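Protein FkbI (Streptomyces hygroscopicus, PDB 1R2J) binds FAD and probably acts as an acyl-ACP dehydrogenase of the acyl-CoA dehydrogenase family, in making the methoxymalonyl extender unit of the polyketide FK520. Local coordinates at residues A6-L11 and A62-L67; V229-V234 and V281-S286. One frame throughout, in Å; residues are numbered along the deposited sequence.

Contact 1: residues A6-L11 and A62-L67; sequences ALLTDL and AHVGSL
Leu8 and Leu67 meet at the tight centre of this helix pair. Leu67 CD1 lies 3.4 Å from Leu8 O and 3.8 Å from Thr9 CA, so one methyl branch presses on the backbone of the 6-11 helix. The same methyl, Leu67 CD1, reaches Leu8 CB at 4.0 Å. Beside it, Leu8 CG meets Val64 CG2 at 3.9 Å, an apolar pair. Leu8 and Val64 are buried, whereas Leu67, Thr9 and His63 are partly exposed. On this more solvent-exposed flank a single methyl meets the ring. Thr9 CG2 comes up to the edge of the His63 ring, in the ring plane, 3.2 Å from His63 CE1. With CG anti to the backbone N (chi1 -176°), His63 extends this edge toward Thr9. No hydrogen bond joins the two segments. The axes run nearly parallel, 18° apart, with a closest approach of 9.8 Å. The contact thus joins two helices of the N-terminal domain through a few side chains. Helix 69-88 packs against the apolar side, through Leu71 on Leu8 and Val64. Arg238 of helix 219-248 touches His63 and Ser66.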
loop_
_atom_site.group_PDB
_atom_site.type_symbol
_atom_site.label_atom_id
_atom_site.label_comp_id
_atom_site.label_asym_id
_atom_site.label_seq_id
_atom_site.Cartn_x
_atom_site.Cartn_y
_atom_site.Cartn_z
ATOM N N ALA A 6 3.319 -11.580 -16.114
ATOM C CA ALA A 6 2.434 -12.101 -17.151
ATOM C C ALA A 6 1.232 -12.757 -16.489
ATOM O O ALA A 6 0.089 -12.594 -16.930
ATOM C CB ALA A 6 3.173 -13.113 -18.019
ATOM N N LEU A 7 1.499 -13.493 -15.415
ATOM C CA LEU A 7 0.459 -14.179 -14.666
ATOM C C LEU A 7 -0.595 -13.200 -14.140
ATOM O O LEU A 7 -1.791 -13.481 -14.228
ATOM C CB LEU A 7 1.073 -14.941 -13.483
ATOM C CG LEU A 7 0.089 -15.548 -12.477
ATOM C CD1 LEU A 7 -0.629 -16.715 -13.120
ATOM C CD2 LEU A 7 0.834 -16.015 -11.229
ATOM N N LEU A 8 -0.138 -12.067 -13.599
ATOM C CA LEU A 8 -1.008 -11.036 -13.029
ATOM C C LEU A 8 -1.739 -10.289 -14.121
ATOM O O LEU A 8 -2.855 -9.788 -13.921
ATOM C CB LEU A 8 -0.195 -10.016 -12.230
ATOM C CG LEU A 8 -0.223 -10.300 -10.735
ATOM C CD1 LEU A 8 -1.657 -10.161 -10.203
ATOM C CD2 LEU A 8 0.314 -11.688 -10.498
ATOM N N THR A 9 -1.099 -10.191 -15.283
ATOM C CA THR A 9 -1.757 -9.504 -16.384
ATOM C C THR A 9 -2.931 -10.379 -16.702
ATOM O O THR A 9 -3.986 -9.882 -17.114
ATOM C CB THR A 9 -1.014 -9.492 -17.736
ATOM O OG1 THR A 9 -0.940 -10.816 -18.275
ATOM C CG2 THR A 9 0.346 -8.870 -17.590
ATOM N N ASP A 10 -2.794 -11.707 -16.612
ATOM C CA ASP A 10 -4.020 -12.346 -16.989
ATOM C C ASP A 10 -5.050 -12.736 -15.954
ATOM O O ASP A 10 -6.207 -12.995 -16.269
ATOM C CB ASP A 10 -3.906 -13.416 -18.120
ATOM C CG ASP A 10 -2.711 -13.291 -19.069
ATOM O OD1 ASP A 10 -1.858 -14.183 -19.124
ATOM O OD2 ASP A 10 -2.696 -12.277 -19.795
ATOM N N LEU A 11 -4.566 -12.727 -14.719
ATOM C CA LEU A 11 -5.322 -12.933 -13.527
ATOM C C LEU A 11 -6.216 -11.678 -13.639
ATOM O O LEU A 11 -7.419 -11.778 -13.834
ATOM C CB LEU A 11 -4.425 -12.890 -12.283
ATOM C CG LEU A 11 -4.185 -14.279 -11.685
ATOM C CD1 LEU A 11 -3.792 -15.228 -12.793
ATOM C CD2 LEU A 11 -3.116 -14.230 -10.613
ATOM N N ALA A 62 4.973 -2.557 -9.079
ATOM C CA ALA A 62 4.705 -1.510 -10.058
ATOM C C ALA A 62 3.802 -2.073 -11.148
ATOM O O ALA A 62 2.829 -1.440 -11.548
ATOM C CB ALA A 62 6.023 -1.006 -10.671
ATOM N N HIS A 63 4.120 -3.273 -11.624
ATOM C CA HIS A 63 3.320 -3.889 -12.680
ATOM C C HIS A 63 1.882 -4.147 -12.225
ATOM O O HIS A 63 0.934 -3.912 -12.976
ATOM C CB HIS A 63 3.964 -5.195 -13.151
ATOM C CG HIS A 63 3.240 -5.837 -14.292
ATOM N ND1 HIS A 63 2.374 -6.897 -14.125
ATOM C CD2 HIS A 63 3.224 -5.540 -15.612
ATOM C CE1 HIS A 63 1.855 -7.225 -15.294
ATOM N NE2 HIS A 63 2.353 -6.417 -16.212
ATOM N N VAL A 64 1.714 -4.638 -11.001
ATOM C CA VAL A 64 0.369 -4.879 -10.492
ATOM C C VAL A 64 -0.344 -3.528 -10.373
ATOM O O VAL A 64 -1.528 -3.409 -10.682
ATOM C CB VAL A 64 0.400 -5.573 -9.112
ATOM C CG1 VAL A 64 -1.028 -5.750 -8.584
ATOM C CG2 VAL A 64 1.093 -6.916 -9.230
ATOM N N GLY A 65 0.389 -2.510 -9.929
ATOM C CA GLY A 65 -0.204 -1.190 -9.809
ATOM C C GLY A 65 -0.736 -0.686 -11.145
ATOM O O GLY A 65 -1.779 -0.032 -11.204
ATOM N N SER A 66 -0.020 -1.000 -12.224
ATOM C CA SER A 66 -0.415 -0.573 -13.560
ATOM C C SER A 66 -1.702 -1.250 -14.022
ATOM O O SER A 66 -2.350 -0.785 -14.959
ATOM C CB SER A 66 0.703 -0.872 -14.564
ATOM O OG SER A 66 0.750 -2.258 -14.888
ATOM N N LEU A 67 -2.064 -2.347 -13.363
ATOM C CA LEU A 67 -3.273 -3.097 -13.712
ATOM C C LEU A 67 -4.470 -2.710 -12.843
ATOM O O LEU A 67 -5.553 -2.416 -13.350
ATOM C CB LEU A 67 -3.016 -4.599 -13.561
ATOM C CG LEU A 67 -1.864 -5.198 -14.367
ATOM C CD1 LEU A 67 -1.639 -6.646 -13.933
ATOM C CD2 LEU A 67 -2.177 -5.115 -15.853
#

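Contact 2: residues V229-V234 and V281-S286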
loop_
_atom_site.group_PDB
_atom_site.type_symbol
_atom_site.label_atom_id
_atom_site.label_comp_id
_atom_site.label_asym_id
_atom_site.label_seq_id
_atom_site.Cartn_x
_atom_site.Cartn_y
_atom_site.Cartn_z
ATOM N N VAL A 229 4.100 1.741 -1.817
ATOM C CA VAL A 229 3.265 2.753 -2.444
ATOM C C VAL A 229 4.050 3.445 -3.547
ATOM O O VAL A 229 3.500 3.740 -4.606
ATOM C CB VAL A 229 2.780 3.811 -1.433
ATOM C CG1 VAL A 229 2.222 5.039 -2.175
ATOM C CG2 VAL A 229 1.697 3.211 -0.538
ATOM N N ALA A 230 5.335 3.691 -3.300
ATOM C CA ALA A 230 6.180 4.352 -4.294
ATOM C C ALA A 230 6.223 3.527 -5.590
ATOM O O ALA A 230 6.049 4.060 -6.681
ATOM C CB ALA A 230 7.591 4.556 -3.731
ATOM N N TRP A 231 6.436 2.221 -5.462
ATOM C CA TRP A 231 6.475 1.348 -6.632
ATOM C C TRP A 231 5.082 1.253 -7.240
ATOM O O TRP A 231 4.934 1.147 -8.455
ATOM C CB TRP A 231 6.980 -0.054 -6.258
ATOM C CG TRP A 231 8.469 -0.136 -6.135
ATOM C CD1 TRP A 231 9.192 -0.308 -4.987
ATOM C CD2 TRP A 231 9.425 -0.055 -7.203
ATOM N NE1 TRP A 231 10.539 -0.343 -5.276
ATOM C CE2 TRP A 231 10.709 -0.189 -6.627
ATOM C CE3 TRP A 231 9.321 0.115 -8.591
ATOM C CZ2 TRP A 231 11.880 -0.156 -7.391
ATOM C CZ3 TRP A 231 10.490 0.147 -9.350
ATOM C CH2 TRP A 231 11.751 0.011 -8.744
ATOM N N GLY A 232 4.064 1.300 -6.390
ATOM C CA GLY A 232 2.705 1.237 -6.885
ATOM C C GLY A 232 2.454 2.428 -7.795
ATOM O O GLY A 232 1.816 2.302 -8.848
ATOM N N CYS A 233 2.972 3.587 -7.398
ATOM C CA CYS A 233 2.795 4.805 -8.188
ATOM C C CYS A 233 3.543 4.752 -9.502
ATOM O O CYS A 233 3.106 5.334 -10.493
ATOM C CB CYS A 233 3.219 6.028 -7.380
ATOM S SG CYS A 233 2.125 6.289 -5.967
ATOM N N VAL A 234 4.683 4.073 -9.509
ATOM C CA VAL A 234 5.427 3.910 -10.752
ATOM C C VAL A 234 4.491 3.134 -11.686
ATOM O O VAL A 234 4.441 3.398 -12.883
ATOM C CB VAL A 234 6.722 3.088 -10.543
ATOM C CG1 VAL A 234 7.389 2.809 -11.890
ATOM C CG2 VAL A 234 7.678 3.849 -9.641
ATOM N N VAL A 281 13.998 6.947 -8.590
ATOM C CA VAL A 281 13.990 7.179 -7.152
ATOM C C VAL A 281 13.600 5.916 -6.385
ATOM O O VAL A 281 14.112 5.660 -5.287
ATOM C CB VAL A 281 13.055 8.374 -6.797
ATOM C CG1 VAL A 281 11.605 8.021 -7.076
ATOM C CG2 VAL A 281 13.254 8.773 -5.350
ATOM N N CYS A 282 12.714 5.110 -6.967
ATOM C CA CYS A 282 12.281 3.867 -6.322
ATOM C C CYS A 282 13.417 2.853 -6.315
ATOM O O CYS A 282 13.609 2.126 -5.337
ATOM C CB CYS A 282 11.071 3.272 -7.043
ATOM S SG CYS A 282 9.570 4.250 -6.859
ATOM N N GLU A 283 14.169 2.820 -7.413
ATOM C CA GLU A 283 15.300 1.914 -7.547
ATOM C C GLU A 283 16.388 2.257 -6.524
ATOM O O GLU A 283 16.968 1.369 -5.892
ATOM C CB GLU A 283 15.870 2.012 -8.966
ATOM C CG GLU A 283 14.957 1.421 -10.037
ATOM C CD GLU A 283 15.294 1.928 -11.421
ATOM O OE1 GLU A 283 14.562 1.604 -12.378
ATOM O OE2 GLU A 283 16.293 2.661 -11.553
ATOM N N TYR A 284 16.656 3.549 -6.372
ATOM C CA TYR A 284 17.661 4.029 -5.429
ATOM C C TYR A 284 17.297 3.633 -3.993
ATOM O O TYR A 284 18.145 3.153 -3.227
ATOM C CB TYR A 284 17.766 5.553 -5.530
ATOM C CG TYR A 284 18.817 6.177 -4.645
ATOM C CD1 TYR A 284 20.163 6.182 -5.018
ATOM C CD2 TYR A 284 18.464 6.785 -3.443
ATOM C CE1 TYR A 284 21.131 6.790 -4.210
ATOM C CE2 TYR A 284 19.423 7.390 -2.628
ATOM C CZ TYR A 284 20.749 7.391 -3.020
ATOM O OH TYR A 284 21.686 8.003 -2.224
ATOM N N ALA A 285 16.037 3.838 -3.625
ATOM C CA ALA A 285 15.593 3.500 -2.281
ATOM C C ALA A 285 15.642 1.989 -2.067
ATOM O O ALA A 285 15.990 1.517 -0.979
ATOM C CB ALA A 285 14.180 4.017 -2.047
ATOM N N SER A 286 15.303 1.230 -3.107
ATOM C CA SER A 286 15.303 -0.227 -3.010
ATOM C C SER A 286 16.723 -0.761 -2.817
ATOM O O SER A 286 16.931 -1.738 -2.098
ATOM C CB SER A 286 14.659 -0.850 -4.252
ATOM O OG SER A 286 15.556 -0.843 -5.351
#
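Cys282 is the bump of this helix pair, and Trp231, Ala230 and Val234 form the hollow that takes it. Cys282 CB sits over the centre of the six-membered ring of Trp231, 3.5 Å from the centroid and 10° off the ring normal. This is a CH-pi contact. Cys282 SG lies farther out over the same face, 4.5 Å from the centroid of the Trp231 six-membered ring, as a sulfur-aromatic contact. With SG anti to the carbonyl carbon (chi1 -69°), the side chain places its sulfur against Ala230 and Val234. There Cys282 SG meets Val234 CG2 at 3.4 Å and Ala230 CB at 3.7 Å. Cys282 SG also lies 3.5 Å from Ala230 O.

The indole in turn lies in the hollow between Cys282, Glu283 and Ser286. Trp231 CH2 touches Glu283 CG at 3.7 Å, and the two side chains cross at about a right angle. Ser286 CB stands at the ring edge, 4.2 Å from Trp231 CZ2. An alanine in place of Trp231 would probably leave Cys282 CB without its ring face and open a gap beside Glu283 and Ser286.

The helices run roughly antiparallel, at 152°. The carboxylate of Glu283 turns to Arg280 in a salt bridge. No hydrogen bond crosses between the segments. The pair therefore depends on shape, dispersion and the aromatic face, as suits a buried contact within the C-terminal helical domain.

Overall arrangement
Contact 1 comes first along the chain and closes before contact 2 opens. Their centres are about 16 Å apart. Contact 1 pairs helices 5-12 and 54-67 of the N-terminal domain. Contact 2 pairs helices 219-248 and 262-287 of the C-terminal domain. The two share no helix, but they touch where helix 54-67 packs on helix 219-248. There Ala62 CB lies 3.3 Å from Trp231 O. Together they form a continuous line of packed helices across the two mainly helical domains, with the strands of the middle domain falling between them in sequence. This is consistent with the acyl-CoA dehydrogenase fold. FAD is bound by residues of the middle and C-terminal domains.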